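Local coordinates for DNA polymerase sliding clamp 2 (Sulfolobus tokodaii, PDB 3AIZ), which forms part of a toroidal sliding ring around DNA that tethers the replicative polymerase and other DNA-processing proteins to it, at residues Asp141-Ile146 against Asp207-Thr212; Thr212-Asn217 against Ile230-Asp235; Leu91-Ala96 against Gly117-Ile122. One frame throughout, in Å; residues are numbered along the deposited sequence.

Interaction 1 (Asp141-Ile146 against Asp207-Thr212); sequences DVLKDI and DVFKVT
Leu143 packs over one face of the Phe209 ring between helices 140-150 and 202-211, the roughly antiparallel pair (147° between their local axes) that in the PCNA fold lines the inside of the ring. Its CD2 stands 4.0 Å from the centroid of the Phe209 ring, off-centre, in a CH-pi contact, and the backbone O of Leu143 is 3.4 Å from Phe209 CD2. Ile146 comes from another direction, its CG2 4.4 Å from Phe209 CE2 at the ring edge. With the axes 7.4 Å apart, a flat ring fits between the helices, and branched aliphatic chains can follow both its face and its rim. On the exposed flank, Lys144 and Lys210 cross obliquely, Lys144 CE lying 4.1 Å from Lys210 CG. Both send CG anti to the backbone N (chi1 -175°), which leads their ammonium groups to the surface, Lys144 NZ and Lys210 NZ 5.1 Å apart; paired positive charges here are consistent with a wall facing DNA. Further out, Leu143 rests on Val218 and Val220, and Ile146 meets Tyr105 of the neighbouring PCNA3 subunit. Thr212 borders Leu143 through its hydroxyl, OG1 lying 3.6 Å from Leu143 CD1; that polar atom is satisfied by donating a 2.7 Å hydrogen bond to Phe209 O, tilted 17° from the carbonyl plane.

Interaction 2 (Thr212-Asn217 against Ile230-Asp235); sequences TSISQN and IEVPTD
An ST turn that begins at Ser215, in the connection from helix 202-211 to strand 218-223, sits against Val232 and Pro233 at the end of strand 226-233. Serine suits the place because one hydroxyl can both give and take: Ser215 OG donates to Pro233 O at 2.9 Å, in the carbonyl plane on a lone pair, and accepts from Asn217 N at 3.1 Å. With OG anti to the backbone N (chi1 177°), the hydroxyl is directed at the strand and the two bonds fix its rotation. The ring of Pro233 lies beside Asn217 O. Val232 uses its two methyls separately. CG1 of Val232 meets Ile214 CG1 at 3.6 Å, and its CG2 meets Thr212 CG2 at 3.7 Å, the threonine methyl also touching Ile230 CG2; beta-branched residues thus form a compact apolar seam under the short 3-10 turn. Around it, Lys188 holds the side-chain OD1 of Asn217, Ser215 shares a backbone bond with Gly140, and Leu240 of strand 239-244 lies against both Ile214 and Val232. Such a helix running through a tight turn into an antiparallel hairpin that it covers belongs to the repeated helix-on-sheet architecture of PCNA domains.

Interaction 3 (Leu91-Ala96 against Gly117-Ile122); sequences LEETEA and GEKTSI
Lys119 reaches Glu93 and Thr94 from strand 109-120, passing the start of strand 97-104, which lies between 109-120 and 88-93 in the antiparallel sheet of the N-terminal PCNA domain. Its CB points toward the turn at 94-96, and beyond CG the chain is fully extended, so that each carbon carries it farther along the same line. CD of Lys119 comes within 3.8 Å of Glu93 OE2; CE of the same lysine lies 3.2 Å from Thr94 O; and at the tip its NZ makes a salt bridge to Glu93 OE2 of 2.8 Å. The ammonium approaches that oxygen on its anti side, 32° out of the carboxylate plane, and adds a weak hydrogen bond to Thr94 O. A long, extended lysine suits the reach, and Glu93, whose own chain is extended and crosses Lys119 at about a right angle, supplies the matching charge. The other carboxylate oxygen, OE1, takes a hydrogen bond from Ile2 N, so the buried glutamate is gripped at both oxygens, and these partners would favour its ionised form. A backbone bond beside the salt bridge joins the residue before strand 97-104 to strand 109-120: Gly117 N donates to Ala96 O at 3.3 Å, nearly straight at 172°.

How the interactions relate
Interactions 1 and 2 form one continuous piece of the C-terminal domain, their centres 10 Å apart. They share Thr212, whose hydroxyl serves the helix pair while its methyl turns to strand 226-233, and they also touch through Ser213, whose CB lies 3.7 Å from Lys144 CD. Interaction 3 belongs to the N-terminal domain, on the other side of the chain's centre from interaction 1; their centres are 34 Å apart and their nearest atoms about 19 Å. From interaction 2 its nearest atoms are about 13 Å away. Interaction 1 pairs two helices and interaction 2 sets the turn that follows one of them on the strand beneath, whereas interaction 3 ties strand ends at the surface.

Interaction 1 (Asp141-Ile146 against Asp207-Thr212)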
loop_
_atom_site.group_PDB
_atom_site.type_symbol
_atom_site.label_atom_id
_atom_site.label_comp_id
_atom_site.label_asym_id
_atom_site.label_seq_id
_atom_site.Cartn_x
_atom_site.Cartn_y
_atom_site.Cartn_z
ATOM N N ASP A 141 -6.025 -26.006 15.959
ATOM C CA ASP A 141 -6.051 -25.930 14.502
ATOM C C ASP A 141 -6.864 -27.072 13.896
ATOM O O ASP A 141 -7.596 -26.879 12.924
ATOM C CB ASP A 141 -4.629 -25.922 13.936
ATOM C CG ASP A 141 -3.892 -24.628 14.232
ATOM O OD1 ASP A 141 -4.483 -23.544 14.029
ATOM O OD2 ASP A 141 -2.720 -24.691 14.662
ATOM N N VAL A 142 -6.736 -28.260 14.478
ATOM C CA VAL A 142 -7.486 -29.417 14.011
ATOM C C VAL A 142 -8.984 -29.183 14.158
ATOM O O VAL A 142 -9.749 -29.391 13.216
ATOM C CB VAL A 142 -7.099 -30.693 14.778
ATOM C CG1 VAL A 142 -7.933 -31.868 14.296
ATOM C CG2 VAL A 142 -5.615 -30.980 14.615
ATOM N N LEU A 143 -9.401 -28.749 15.343
ATOM C CA LEU A 143 -10.808 -28.470 15.599
ATOM C C LEU A 143 -11.324 -27.398 14.644
ATOM O O LEU A 143 -12.458 -27.467 14.171
ATOM C CB LEU A 143 -11.020 -28.044 17.053
ATOM C CG LEU A 143 -10.641 -29.082 18.112
ATOM C CD1 LEU A 143 -10.825 -28.522 19.514
ATOM C CD2 LEU A 143 -11.450 -30.357 17.929
ATOM N N LYS A 144 -10.483 -26.408 14.361
ATOM C CA LYS A 144 -10.831 -25.369 13.403
ATOM C C LYS A 144 -11.065 -25.982 12.026
ATOM O O LYS A 144 -12.019 -25.629 11.336
ATOM C CB LYS A 144 -9.730 -24.313 13.332
ATOM C CG LYS A 144 -10.063 -23.119 12.452
ATOM C CD LYS A 144 -8.977 -22.061 12.544
ATOM C CE LYS A 144 -9.363 -20.799 11.794
ATOM N NZ LYS A 144 -8.334 -19.733 11.949
ATOM N N ASP A 145 -10.191 -26.905 11.636
ATOM C CA ASP A 145 -10.343 -27.615 10.371
ATOM C C ASP A 145 -11.663 -28.380 10.331
ATOM O O ASP A 145 -12.372 -28.361 9.326
ATOM C CB ASP A 145 -9.170 -28.572 10.142
ATOM C CG ASP A 145 -7.877 -27.845 9.822
ATOM O OD1 ASP A 145 -7.944 -26.685 9.360
ATOM O OD2 ASP A 145 -6.793 -28.434 10.026
ATOM N N ILE A 146 -11.987 -29.052 11.431
ATOM C CA ILE A 146 -13.243 -29.785 11.543
ATOM C C ILE A 146 -14.438 -28.839 11.464
ATOM O O ILE A 146 -15.488 -29.192 10.927
ATOM C CB ILE A 146 -13.309 -30.590 12.854
ATOM C CG1 ILE A 146 -12.243 -31.688 12.854
ATOM C CG2 ILE A 146 -14.690 -31.191 13.045
ATOM C CD1 ILE A 146 -12.256 -32.550 14.094
ATOM N N ASP A 207 -18.611 -22.352 15.564
ATOM C CA ASP A 207 -18.118 -21.094 16.119
ATOM C C ASP A 207 -17.087 -21.320 17.220
ATOM O O ASP A 207 -16.013 -20.719 17.209
ATOM C CB ASP A 207 -19.277 -20.257 16.662
ATOM C CG ASP A 207 -20.205 -19.767 15.569
ATOM O OD1 ASP A 207 -19.872 -19.948 14.378
ATOM O OD2 ASP A 207 -21.265 -19.198 15.903
ATOM N N VAL A 208 -17.425 -22.186 18.171
ATOM C CA VAL A 208 -16.529 -22.504 19.276
ATOM C C VAL A 208 -15.216 -23.097 18.777
ATOM O O VAL A 208 -14.139 -22.584 19.083
ATOM C CB VAL A 208 -17.183 -23.490 20.265
ATOM C CG1 VAL A 208 -16.180 -23.925 21.325
ATOM C CG2 VAL A 208 -18.406 -22.861 20.909
ATOM N N PHE A 209 -15.313 -24.178 18.010
ATOM C CA PHE A 209 -14.136 -24.857 17.477
ATOM C C PHE A 209 -13.183 -23.896 16.776
ATOM O O PHE A 209 -11.969 -23.968 16.964
ATOM C CB PHE A 209 -14.553 -25.976 16.521
ATOM C CG PHE A 209 -14.802 -27.291 17.201
ATOM C CD1 PHE A 209 -15.219 -27.335 18.520
ATOM C CD2 PHE A 209 -14.622 -28.484 16.520
ATOM C CE1 PHE A 209 -15.446 -28.543 19.149
ATOM C CE2 PHE A 209 -14.850 -29.696 17.144
ATOM C CZ PHE A 209 -15.263 -29.725 18.459
ATOM N N LYS A 210 -13.740 -22.999 15.970
ATOM C CA LYS A 210 -12.939 -22.029 15.233
ATOM C C LYS A 210 -12.119 -21.166 16.189
ATOM O O LYS A 210 -10.982 -20.801 15.893
ATOM C CB LYS A 210 -13.841 -21.154 14.359
ATOM C CG LYS A 210 -13.100 -20.191 13.445
ATOM C CD LYS A 210 -14.063 -19.505 12.485
ATOM C CE LYS A 210 -13.355 -18.467 11.623
ATOM N NZ LYS A 210 -12.811 -17.339 12.435
ATOM N N VAL A 211 -12.701 -20.857 17.343
ATOM C CA VAL A 211 -12.048 -20.021 18.345
ATOM C C VAL A 211 -10.908 -20.748 19.060
ATOM O O VAL A 211 -9.908 -20.135 19.434
ATOM C CB VAL A 211 -13.063 -19.514 19.392
ATOM C CG1 VAL A 211 -12.348 -18.876 20.571
ATOM C CG2 VAL A 211 -14.036 -18.535 18.755
ATOM N N THR A 212 -11.059 -22.056 19.240
ATOM C CA THR A 212 -10.090 -22.841 19.999
ATOM C C THR A 212 -8.719 -22.911 19.330
ATOM O O THR A 212 -7.787 -23.493 19.883
ATOM C CB THR A 212 -10.591 -24.279 20.237
ATOM O OG1 THR A 212 -10.554 -25.012 19.005
ATOM C CG2 THR A 212 -12.009 -24.269 20.780
#

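Interaction 2 (Thr212-Asn217 against Ile230-Asp235)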
loop_
_atom_site.group_PDB
_atom_site.type_symbol
_atom_site.label_atom_id
_atom_site.label_comp_id
_atom_site.label_asym_id
_atom_site.label_seq_id
_atom_site.Cartn_x
_atom_site.Cartn_y
_atom_site.Cartn_z
ATOM N N THR A 212 -11.059 -22.056 19.240
ATOM C CA THR A 212 -10.090 -22.841 19.999
ATOM C C THR A 212 -8.719 -22.911 19.330
ATOM O O THR A 212 -7.787 -23.493 19.883
ATOM C CB THR A 212 -10.591 -24.279 20.237
ATOM O OG1 THR A 212 -10.554 -25.012 19.005
ATOM C CG2 THR A 212 -12.009 -24.269 20.780
ATOM N N SER A 213 -8.598 -22.321 18.145
ATOM C CA SER A 213 -7.337 -22.354 17.408
ATOM C C SER A 213 -6.236 -21.571 18.121
ATOM O O SER A 213 -5.050 -21.775 17.858
ATOM C CB SER A 213 -7.526 -21.829 15.982
ATOM O OG SER A 213 -7.910 -20.465 15.980
ATOM N N ILE A 214 -6.632 -20.681 19.028
ATOM C CA ILE A 214 -5.676 -19.870 19.778
ATOM C C ILE A 214 -4.907 -20.702 20.802
ATOM O O ILE A 214 -4.000 -20.200 21.468
ATOM C CB ILE A 214 -6.370 -18.704 20.511
ATOM C CG1 ILE A 214 -7.218 -19.233 21.672
ATOM C CG2 ILE A 214 -7.210 -17.885 19.541
ATOM C CD1 ILE A 214 -7.920 -18.150 22.459
ATOM N N SER A 215 -5.278 -21.971 20.929
ATOM C CA SER A 215 -4.611 -22.875 21.858
ATOM C C SER A 215 -4.027 -24.070 21.117
ATOM O O SER A 215 -4.535 -24.473 20.073
ATOM C CB SER A 215 -5.585 -23.355 22.935
ATOM O OG SER A 215 -4.969 -24.292 23.802
ATOM N N GLN A 216 -2.952 -24.629 21.662
ATOM C CA GLN A 216 -2.327 -25.804 21.070
ATOM C C GLN A 216 -2.737 -27.063 21.822
ATOM O O GLN A 216 -2.444 -28.178 21.392
ATOM C CB GLN A 216 -0.804 -25.663 21.067
ATOM C CG GLN A 216 -0.278 -24.634 20.078
ATOM C CD GLN A 216 1.237 -24.554 20.071
ATOM O OE1 GLN A 216 1.879 -24.644 21.117
ATOM N NE2 GLN A 216 1.816 -24.379 18.887
ATOM N N ASN A 217 -3.418 -26.876 22.946
ATOM C CA ASN A 217 -3.842 -28.000 23.769
ATOM C C ASN A 217 -5.272 -27.841 24.266
ATOM O O ASN A 217 -5.510 -27.629 25.457
ATOM C CB ASN A 217 -2.884 -28.191 24.945
ATOM C CG ASN A 217 -1.471 -28.504 24.495
ATOM O OD1 ASN A 217 -1.109 -29.666 24.307
ATOM N ND2 ASN A 217 -0.664 -27.464 24.311
ATOM N N ILE A 230 -15.387 -27.526 26.452
ATOM C CA ILE A 230 -14.137 -27.218 25.765
ATOM C C ILE A 230 -13.263 -26.294 26.612
ATOM O O ILE A 230 -13.703 -25.226 27.036
ATOM C CB ILE A 230 -14.373 -26.565 24.384
ATOM C CG1 ILE A 230 -15.021 -27.554 23.414
ATOM C CG2 ILE A 230 -13.063 -26.065 23.801
ATOM C CD1 ILE A 230 -16.504 -27.731 23.620
ATOM N N GLU A 231 -12.028 -26.715 26.857
ATOM C CA GLU A 231 -11.073 -25.902 27.596
ATOM C C GLU A 231 -9.996 -25.374 26.656
ATOM O O GLU A 231 -9.312 -26.147 25.986
ATOM C CB GLU A 231 -10.430 -26.713 28.723
ATOM C CG GLU A 231 -11.421 -27.343 29.690
ATOM C CD GLU A 231 -10.737 -28.059 30.842
ATOM O OE1 GLU A 231 -9.578 -27.711 31.157
ATOM O OE2 GLU A 231 -11.358 -28.967 31.435
ATOM N N VAL A 232 -9.851 -24.055 26.611
ATOM C CA VAL A 232 -8.873 -23.417 25.740
ATOM C C VAL A 232 -7.821 -22.688 26.567
ATOM O O VAL A 232 -7.944 -21.490 26.822
ATOM C CB VAL A 232 -9.547 -22.417 24.781
ATOM C CG1 VAL A 232 -8.538 -21.875 23.785
ATOM C CG2 VAL A 232 -10.710 -23.078 24.059
ATOM N N PRO A 233 -6.779 -23.415 26.991
ATOM C CA PRO A 233 -5.709 -22.870 27.831
ATOM C C PRO A 233 -4.742 -22.010 27.029
ATOM O O PRO A 233 -4.572 -22.227 25.831
ATOM C CB PRO A 233 -4.975 -24.124 28.325
ATOM C CG PRO A 233 -5.848 -25.289 27.947
ATOM C CD PRO A 233 -6.590 -24.849 26.735
ATOM N N THR A 234 -4.116 -21.042 27.692
ATOM C CA THR A 234 -3.048 -20.266 27.080
ATOM C C THR A 234 -1.741 -20.579 27.798
ATOM O O THR A 234 -1.746 -21.181 28.870
ATOM C CB THR A 234 -3.328 -18.754 27.143
ATOM O OG1 THR A 234 -3.358 -18.326 28.509
ATOM C CG2 THR A 234 -4.659 -18.432 26.483
ATOM N N ASP A 235 -0.623 -20.172 27.208
ATOM C CA ASP A 235 0.685 -20.465 27.786
ATOM C C ASP A 235 0.976 -19.614 29.020
ATOM O O ASP A 235 2.021 -19.763 29.651
ATOM C CB ASP A 235 1.792 -20.279 26.743
ATOM C CG ASP A 235 1.755 -21.340 25.658
ATOM O OD1 ASP A 235 1.045 -22.353 25.836
ATOM O OD2 ASP A 235 2.439 -21.163 24.627
#

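Interaction 3 (Leu91-Ala96 against Gly117-Ile122)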
loop_
_atom_site.group_PDB
_atom_site.type_symbol
_atom_site.label_atom_id
_atom_site.label_comp_id
_atom_site.label_asym_id
_atom_site.label_seq_id
_atom_site.Cartn_x
_atom_site.Cartn_y
_atom_site.Cartn_z
ATOM N N LEU A 91 -4.545 -4.910 36.292
ATOM C CA LEU A 91 -5.924 -4.494 36.499
ATOM C C LEU A 91 -6.042 -3.839 37.866
ATOM O O LEU A 91 -5.759 -4.463 38.886
ATOM C CB LEU A 91 -6.861 -5.698 36.415
ATOM C CG LEU A 91 -6.805 -6.517 35.123
ATOM C CD1 LEU A 91 -7.621 -7.788 35.265
ATOM C CD2 LEU A 91 -7.290 -5.694 33.943
ATOM N N GLU A 92 -6.459 -2.579 37.882
ATOM C CA GLU A 92 -6.548 -1.823 39.123
ATOM C C GLU A 92 -7.929 -1.199 39.294
ATOM O O GLU A 92 -8.389 -0.443 38.439
ATOM C CB GLU A 92 -5.467 -0.741 39.149
ATOM C CG GLU A 92 -5.415 0.073 40.427
ATOM C CD GLU A 92 -4.310 1.111 40.399
ATOM O OE1 GLU A 92 -3.390 0.973 39.564
ATOM O OE2 GLU A 92 -4.363 2.062 41.207
ATOM N N GLU A 93 -8.587 -1.521 40.404
ATOM C CA GLU A 93 -9.917 -0.994 40.682
ATOM C C GLU A 93 -9.895 0.518 40.895
ATOM O O GLU A 93 -8.941 1.067 41.449
ATOM C CB GLU A 93 -10.530 -1.682 41.903
ATOM C CG GLU A 93 -11.940 -1.210 42.231
ATOM C CD GLU A 93 -12.462 -1.787 43.532
ATOM O OE1 GLU A 93 -11.678 -2.434 44.258
ATOM O OE2 GLU A 93 -13.659 -1.591 43.831
ATOM N N THR A 94 -10.958 1.181 40.455
ATOM C CA THR A 94 -11.076 2.627 40.579
ATOM C C THR A 94 -12.480 2.999 41.041
ATOM O O THR A 94 -13.434 2.258 40.806
ATOM C CB THR A 94 -10.781 3.324 39.237
ATOM O OG1 THR A 94 -9.419 3.087 38.866
ATOM C CG2 THR A 94 -11.016 4.823 39.340
ATOM N N GLU A 95 -12.600 4.141 41.710
ATOM C CA GLU A 95 -13.901 4.643 42.130
ATOM C C GLU A 95 -14.844 4.746 40.937
ATOM O O GLU A 95 -16.030 4.433 41.039
ATOM C CB GLU A 95 -13.755 6.012 42.796
ATOM C CG GLU A 95 -15.076 6.713 43.069
ATOM C CD GLU A 95 -14.890 8.119 43.607
ATOM O OE1 GLU A 95 -15.856 8.910 43.552
ATOM O OE2 GLU A 95 -13.777 8.435 44.080
ATOM N N ALA A 96 -14.303 5.182 39.803
ATOM C CA ALA A 96 -15.100 5.382 38.599
ATOM C C ALA A 96 -15.312 4.082 37.828
ATOM O O ALA A 96 -16.313 3.925 37.129
ATOM C CB ALA A 96 -14.455 6.430 37.706
ATOM N N GLY A 117 -17.119 1.820 34.770
ATOM C CA GLY A 117 -17.788 0.552 34.989
ATOM C C GLY A 117 -18.600 0.490 36.266
ATOM O O GLY A 117 -18.128 0.867 37.336
ATOM N N GLU A 118 -19.832 0.008 36.144
ATOM C CA GLU A 118 -20.701 -0.187 37.298
ATOM C C GLU A 118 -20.152 -1.289 38.198
ATOM O O GLU A 118 -19.720 -2.335 37.718
ATOM C CB GLU A 118 -22.114 -0.550 36.837
ATOM C CG GLU A 118 -23.069 -0.906 37.966
ATOM C CD GLU A 118 -24.386 -1.468 37.462
ATOM O OE1 GLU A 118 -24.537 -1.621 36.231
ATOM O OE2 GLU A 118 -25.269 -1.760 38.296
ATOM N N LYS A 119 -20.167 -1.046 39.504
ATOM C CA LYS A 119 -19.748 -2.058 40.469
ATOM C C LYS A 119 -20.953 -2.831 40.990
ATOM O O LYS A 119 -21.949 -2.239 41.407
ATOM C CB LYS A 119 -18.980 -1.421 41.628
ATOM C CG LYS A 119 -17.629 -0.851 41.236
ATOM C CD LYS A 119 -16.896 -0.292 42.442
ATOM C CE LYS A 119 -15.536 0.262 42.052
ATOM N NZ LYS A 119 -14.837 0.879 43.213
ATOM N N THR A 120 -20.859 -4.155 40.960
ATOM C CA THR A 120 -21.959 -5.010 41.389
ATOM C C THR A 120 -21.474 -6.155 42.269
ATOM O O THR A 120 -20.314 -6.193 42.680
ATOM C CB THR A 120 -22.709 -5.611 40.183
ATOM O OG1 THR A 120 -21.790 -6.348 39.366
ATOM C CG2 THR A 120 -23.352 -4.512 39.351
ATOM N N SER A 121 -22.379 -7.082 42.559
ATOM C CA SER A 121 -22.033 -8.283 43.304
ATOM C C SER A 121 -21.602 -9.374 42.332
ATOM O O SER A 121 -22.137 -9.479 41.227
ATOM C CB SER A 121 -23.220 -8.753 44.147
ATOM O OG SER A 121 -24.372 -8.937 43.342
ATOM N N ILE A 122 -20.631 -10.182 42.745
ATOM C CA ILE A 122 -20.067 -11.207 41.875
ATOM C C ILE A 122 -21.122 -12.140 41.291
ATOM O O ILE A 122 -21.957 -12.685 42.014
ATOM C CB ILE A 122 -19.005 -12.048 42.604
ATOM C CG1 ILE A 122 -17.795 -11.183 42.953
ATOM C CG2 ILE A 122 -18.579 -13.231 41.747
ATOM C CD1 ILE A 122 -16.601 -11.975 43.415
#